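Local structure of flagellar regulatory protein C (Vibrio cholerae, 4QHS) at residues E190-D193 / D194-P197; E236-N239 / V240-A244. The protein probably hydrolyses ATP as a heptameric AAA+ activator of sigma-54-dependent transcription of flagellar genes in Vibrio cholerae. All coordinates share one frame; numbering follows the deposited sequence.

Overall arrangement
Both contacts are local and lie within the AAA+ lid domain, their centres about 15 Å apart, yet they hold different elements. Interaction 1 is the turn that leads from the loop after strand 182-184 into helix 195-208; it is partly buried and combines the R191–D194 salt bridge with two backbone bonds and a bridging water. Interaction 2 is buried and runs along the middle of helix 233-247, where regular backbone bonds and a leucine–valine contact prevail. The elements meet where L237 and V241 pack on helix 195-208. Interaction 1 stays within its own chain, whereas N239 and R243 of interaction 2 reach a neighbouring subunit.

Interaction 1: E190-D193 / D194-P197; sequences ERKD and DIEP
R191 and D194 are joined by a salt bridge across the turn that leads into helix 195-208, the lid helix that follows strand 182-184 of the parallel AAA+ sheet. CG of R191 stands between its backbone N and carbonyl carbon (chi1 43°), and from there the chain runs extended to NE, past the carboxylate of D194. CB and CG pass OD2 of D194 at 3.7 and 3.8 Å, and R191 CD comes to 3.0 Å from the same oxygen. NE turns elsewhere, to a weak hydrogen bond with the carbonyl of P186. At the tip, NH1 of R191 bonds D194 OD2 at 3.0 Å, nearly straight at 173°. The oxygen lies at the edge of the guanidinium, in its plane, but is itself approached on its anti side and from out of the carboxylate plane; the two flat groups are turned 72° against each other. D194 OD2 also binds the hydroxyl of S24, and its OD1 takes the backbone N-H of A20, so three groups fix the rotation of the buried carboxylate and tie this turn to the N-terminal part of the chain.

Two backbone bonds close the turn itself. D194 N bonds R191 O at 2.9 Å, and I195 N reaches K192 O at 3.2 Å from above the carbonyl plane. The I195 side chain lies beside that of K192 and points the same way, its CD1 close to CA and O of the lysine, and it also touches L226 of helix 219-226. K192 O has a second partner: a water donates to it at 2.6 Å and accepts from the backbone N of E196.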
ATOM      1  N   GLU A 190      35.136   9.216 -32.917  1.00 76.33           N
ATOM      2  CA  GLU A 190      35.296  10.623 -33.188  1.00 81.27           C
ATOM      3  C   GLU A 190      36.736  11.003 -32.984  1.00 76.24           C
ATOM      4  O   GLU A 190      37.091  12.156 -33.041  1.00 72.36           O
ATOM      5  CB  GLU A 190      34.379  11.443 -32.291  1.00 83.93           C
ATOM      6  CG  GLU A 190      32.929  11.145 -32.525  1.00 91.12           C
ATOM      7  CD  GLU A 190      32.005  12.097 -31.834  1.00 95.98           C
ATOM      8  OE1 GLU A 190      32.389  13.247 -31.627  1.00 97.31           O
ATOM      9  OE2 GLU A 190      30.874  11.703 -31.511  1.00 98.67           O
ATOM     10  N   ARG A 191      37.572  10.011 -32.753  1.00 67.49           N
ATOM     11  CA  ARG A 191      38.986  10.258 -32.648  1.00 64.33           C
ATOM     12  C   ARG A 191      39.762   9.057 -33.113  1.00 61.77           C
ATOM     13  O   ARG A 191      40.582   8.522 -32.417  1.00 62.91           O
ATOM     14  CB  ARG A 191      39.349  10.611 -31.231  1.00 70.09           C
ATOM     15  CG  ARG A 191      38.694   9.775 -30.198  1.00 63.29           C
ATOM     16  CD  ARG A 191      39.312  10.040 -28.881  1.00 63.05           C
ATOM     17  NE  ARG A 191      38.693   9.261 -27.839  1.00 66.15           N
ATOM     18  CZ  ARG A 191      39.362   8.592 -26.923  1.00 64.56           C
ATOM     19  NH1 ARG A 191      40.674   8.604 -26.915  1.00 48.86           N
ATOM     20  NH2 ARG A 191      38.704   7.899 -26.020  1.00 63.57           N
ATOM     21  N   LYS A 192      39.486   8.646 -34.327  1.00 58.54           N
ATOM     22  CA  LYS A 192      40.010   7.424 -34.857  1.00 59.35           C
ATOM     23  C   LYS A 192      41.494   7.299 -34.679  1.00 53.32           C
ATOM     24  O   LYS A 192      42.000   6.223 -34.592  1.00 52.62           O
ATOM     25  CB  LYS A 192      39.639   7.309 -36.326  1.00 70.71           C
ATOM     26  CG  LYS A 192      38.391   6.491 -36.601  1.00 78.46           C
ATOM     27  CD  LYS A 192      37.786   6.800 -37.952  1.00 80.65           C
ATOM     28  CE  LYS A 192      36.524   6.015 -38.178  1.00 80.25           C
ATOM     29  NZ  LYS A 192      36.293   5.741 -39.615  1.00 80.61           N
ATOM     30  N   ASP A 193      42.186   8.417 -34.623  1.00 54.56           N
ATOM     31  CA  ASP A 193      43.634   8.407 -34.602  1.00 58.94           C
ATOM     32  C   ASP A 193      44.188   7.980 -33.287  1.00 63.48           C
ATOM     33  O   ASP A 193      45.378   7.971 -33.107  1.00 68.59           O
ATOM     34  CB  ASP A 193      44.200   9.778 -34.935  1.00 56.15           C
ATOM     35  CG  ASP A 193      44.306  10.026 -36.415  1.00 75.03           C
ATOM     36  OD1 ASP A 193      44.497   9.089 -37.190  1.00 78.14           O
ATOM     37  OD2 ASP A 193      44.203  11.184 -36.812  1.00 81.54           O
ATOM     38  N   ASP A 194      43.318   7.643 -32.354  1.00 65.11           N
ATOM     39  CA  ASP A 194      43.757   7.263 -31.027  1.00 62.33           C
ATOM     40  C   ASP A 194      43.785   5.763 -30.894  1.00 52.61           C
ATOM     41  O   ASP A 194      44.488   5.217 -30.086  1.00 50.11           O
ATOM     42  CB  ASP A 194      42.834   7.857 -29.974  1.00 63.79           C
ATOM     43  CG  ASP A 194      43.150   9.284 -29.660  1.00 72.29           C
ATOM     44  OD1 ASP A 194      44.247   9.736 -29.983  1.00 73.91           O
ATOM     45  OD2 ASP A 194      42.300   9.970 -29.090  1.00 74.78           O
ATOM     46  N   ILE A 195      43.006   5.120 -31.736  1.00 52.34           N
ATOM     47  CA  ILE A 195      42.778   3.693 -31.716  1.00 47.74           C
ATOM     48  C   ILE A 195      44.026   2.822 -31.771  1.00 49.78           C
ATOM     49  O   ILE A 195      44.286   2.059 -30.874  1.00 53.84           O
ATOM     50  CB  ILE A 195      41.829   3.339 -32.826  1.00 52.71           C
ATOM     51  CG1 ILE A 195      40.442   3.807 -32.463  1.00 57.03           C
ATOM     52  CG2 ILE A 195      41.776   1.899 -33.040  1.00 47.95           C
ATOM     53  CD1 ILE A 195      39.558   3.946 -33.611  1.00 57.31           C
ATOM     54  N   GLU A 196      44.814   2.948 -32.815  1.00 51.42           N
ATOM     55  CA  GLU A 196      46.026   2.184 -32.887  1.00 50.38           C
ATOM     56  C   GLU A 196      46.960   2.427 -31.725  1.00 50.49           C
ATOM     57  O   GLU A 196      47.515   1.513 -31.199  1.00 57.79           O
ATOM     58  CB  GLU A 196      46.726   2.373 -34.223  1.00 55.24           C
ATOM     59  CG  GLU A 196      48.139   1.863 -34.247  1.00 61.83           C
ATOM     60  CD  GLU A 196      48.698   1.752 -35.633  1.00 74.17           C
ATOM     61  OE1 GLU A 196      48.091   2.294 -36.554  1.00 76.13           O
ATOM     62  OE2 GLU A 196      49.741   1.111 -35.810  1.00 76.61           O
ATOM     63  N   PRO A 197      47.142   3.661 -31.313  1.00 57.71           N
ATOM     64  CA  PRO A 197      48.028   3.922 -30.188  1.00 57.15           C
ATOM     65  C   PRO A 197      47.490   3.316 -28.904  1.00 64.65           C
ATOM     66  O   PRO A 197      48.243   2.839 -28.083  1.00 67.03           O
ATOM     67  CB  PRO A 197      48.015   5.431 -30.087  1.00 55.06           C
ATOM     68  CG  PRO A 197      47.581   5.909 -31.358  1.00 56.80           C
ATOM     69  CD  PRO A 197      46.952   4.849 -32.145  1.00 55.90           C
TER
HETATM   70  O   HOH W   1      44.340   5.065 -34.808  1.00 51.50           O

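Interaction 2: E236-N239 / V240-A244; sequences ELDN and VVQRA
The guanidinium of R243 turns one face to the carbonyl oxygen of N239, which sits over its centre, 4.1 Å above the plane. A bend at chi3 (-61°) folds the arginine back along the helix to bring this about, and R243 NH2 ends 4.1 Å from N239 CB. Two of its nitrogens bond a neighbouring subunit: NH2 the carbonyl of N179 there, and NE, weakly, that of V180. The amide of N239 joins in, ND2 giving a hydrogen bond to the carbonyl of Y176 of that neighbouring subunit. The other flat pair, the carboxylate of D238 and the amide of Q242, stand almost perpendicular, 87° apart, with OD1 of D238 3.6 Å from OE1 of Q242.

On the flank facing helix 195-208, CD1 of L237 meets CG2 of V241 at 3.9 Å, and both side chains press on L202. CG2 of V241, set beside its own backbone N, also comes within 3.2 Å of L237 O. E236 points elsewhere, its carboxylate shared between the backbone N of G232 and the hydroxyl of Y228.

Along the backbone, V240, V241, Q242 and R243 each bond the carbonyl four residues back; the bond from V241 N to L237 O, at 2.9 Å, is straight at 171°. This is regular alpha-helical i to i+4 bonding, on a helix of the AAA+ lid with one flank packed inside its own subunit and another, through N239 and R243, at the subunit interface of the heptameric AAA+ ring.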
ATOM      1  N   GLU A 236      35.066  -1.803 -25.291  1.00 48.80           N
ATOM      2  CA  GLU A 236      34.854  -2.748 -26.347  1.00 41.71           C
ATOM      3  C   GLU A 236      36.193  -3.065 -26.939  1.00 39.20           C
ATOM      4  O   GLU A 236      36.465  -4.181 -27.243  1.00 53.84           O
ATOM      5  CB  GLU A 236      33.913  -2.194 -27.399  1.00 38.13           C
ATOM      6  CG  GLU A 236      33.589  -3.150 -28.490  1.00 53.14           C
ATOM      7  CD  GLU A 236      32.533  -2.647 -29.444  1.00 61.63           C
ATOM      8  OE1 GLU A 236      32.336  -1.451 -29.573  1.00 55.02           O
ATOM      9  OE2 GLU A 236      31.885  -3.453 -30.087  1.00 63.84           O
ATOM     10  N   LEU A 237      37.039  -2.068 -27.068  1.00 46.12           N
ATOM     11  CA  LEU A 237      38.331  -2.252 -27.684  1.00 50.33           C
ATOM     12  C   LEU A 237      39.160  -3.148 -26.818  1.00 46.64           C
ATOM     13  O   LEU A 237      39.815  -4.033 -27.296  1.00 41.68           O
ATOM     14  CB  LEU A 237      39.029  -0.923 -27.907  1.00 41.20           C
ATOM     15  CG  LEU A 237      40.459  -0.969 -28.407  1.00 48.78           C
ATOM     16  CD1 LEU A 237      40.485  -1.587 -29.756  1.00 55.44           C
ATOM     17  CD2 LEU A 237      41.022   0.390 -28.491  1.00 47.46           C
ATOM     18  N   ASP A 238      39.091  -2.915 -25.531  1.00 37.06           N
ATOM     19  CA  ASP A 238      39.801  -3.734 -24.605  1.00 52.64           C
ATOM     20  C   ASP A 238      39.385  -5.161 -24.805  1.00 52.92           C
ATOM     21  O   ASP A 238      40.205  -6.029 -24.856  1.00 56.37           O
ATOM     22  CB  ASP A 238      39.538  -3.302 -23.184  1.00 51.75           C
ATOM     23  CG  ASP A 238      40.749  -3.396 -22.328  1.00 65.26           C
ATOM     24  OD1 ASP A 238      41.331  -4.471 -22.243  1.00 73.02           O
ATOM     25  OD2 ASP A 238      41.134  -2.396 -21.725  1.00 70.73           O
ATOM     26  N   ASN A 239      38.102  -5.393 -24.945  1.00 47.86           N
ATOM     27  CA  ASN A 239      37.636  -6.726 -25.199  1.00 50.31           C
ATOM     28  C   ASN A 239      38.231  -7.337 -26.449  1.00 51.72           C
ATOM     29  O   ASN A 239      38.666  -8.455 -26.424  1.00 50.10           O
ATOM     30  CB  ASN A 239      36.123  -6.763 -25.298  1.00 49.40           C
ATOM     31  CG  ASN A 239      35.466  -7.044 -23.993  1.00 60.63           C
ATOM     32  OD1 ASN A 239      36.093  -7.026 -22.963  1.00 59.09           O
ATOM     33  ND2 ASN A 239      34.190  -7.301 -24.033  1.00 70.15           N
ATOM     34  N   VAL A 240      38.208  -6.604 -27.543  1.00 37.83           N
ATOM     35  CA  VAL A 240      38.614  -7.134 -28.810  1.00 33.85           C
ATOM     36  C   VAL A 240      40.097  -7.462 -28.778  1.00 43.13           C
ATOM     37  O   VAL A 240      40.524  -8.486 -29.232  1.00 37.41           O
ATOM     38  CB  VAL A 240      38.295  -6.131 -29.902  1.00 43.04           C
ATOM     39  CG1 VAL A 240      38.961  -6.488 -31.180  1.00 40.46           C
ATOM     40  CG2 VAL A 240      36.825  -6.016 -30.090  1.00 34.91           C
ATOM     41  N   VAL A 241      40.876  -6.577 -28.202  1.00 39.42           N
ATOM     42  CA  VAL A 241      42.291  -6.779 -28.131  1.00 45.23           C
ATOM     43  C   VAL A 241      42.660  -7.965 -27.292  1.00 42.90           C
ATOM     44  O   VAL A 241      43.471  -8.747 -27.673  1.00 48.76           O
ATOM     45  CB  VAL A 241      42.981  -5.562 -27.596  1.00 49.40           C
ATOM     46  CG1 VAL A 241      44.426  -5.838 -27.452  1.00 51.43           C
ATOM     47  CG2 VAL A 241      42.783  -4.427 -28.525  1.00 40.82           C
ATOM     48  N   GLN A 242      42.042  -8.092 -26.144  1.00 45.71           N
ATOM     49  CA  GLN A 242      42.277  -9.225 -25.277  1.00 52.02           C
ATOM     50  C   GLN A 242      41.877 -10.527 -25.934  1.00 51.33           C
ATOM     51  O   GLN A 242      42.571 -11.495 -25.842  1.00 50.77           O
ATOM     52  CB  GLN A 242      41.476  -9.066 -24.002  1.00 50.82           C
ATOM     53  CG  GLN A 242      42.279  -8.876 -22.787  1.00 68.55           C
ATOM     54  CD  GLN A 242      41.438  -8.862 -21.536  1.00 80.73           C
ATOM     55  OE1 GLN A 242      41.083  -7.818 -21.053  1.00 68.89           O
ATOM     56  NE2 GLN A 242      41.119 -10.029 -21.012  1.00 91.38           N
ATOM     57  N   ARG A 243      40.737 -10.523 -26.587  1.00 38.67           N
ATOM     58  CA  ARG A 243      40.292 -11.656 -27.337  1.00 39.22           C
ATOM     59  C   ARG A 243      41.321 -11.996 -28.399  1.00 47.67           C
ATOM     60  O   ARG A 243      41.662 -13.134 -28.601  1.00 45.74           O
ATOM     61  CB  ARG A 243      38.945 -11.351 -27.983  1.00 43.14           C
ATOM     62  CG  ARG A 243      38.303 -12.466 -28.691  1.00 33.16           C
ATOM     63  CD  ARG A 243      37.080 -12.012 -29.392  1.00 44.89           C
ATOM     64  NE  ARG A 243      36.110 -11.486 -28.462  1.00 58.61           N
ATOM     65  CZ  ARG A 243      35.603 -10.269 -28.500  1.00 55.97           C
ATOM     66  NH1 ARG A 243      35.951  -9.422 -29.429  1.00 49.43           N
ATOM     67  NH2 ARG A 243      34.746  -9.902 -27.595  1.00 56.97           N
ATOM     68  N   ALA A 244      41.809 -10.981 -29.076  1.00 40.62           N
ATOM     69  CA  ALA A 244      42.769 -11.185 -30.119  1.00 49.17           C
ATOM     70  C   ALA A 244      44.017 -11.864 -29.611  1.00 49.31           C
ATOM     71  O   ALA A 244      44.478 -12.781 -30.207  1.00 53.99           O
ATOM     72  CB  ALA A 244      43.097  -9.908 -30.754  1.00 44.33           C
TER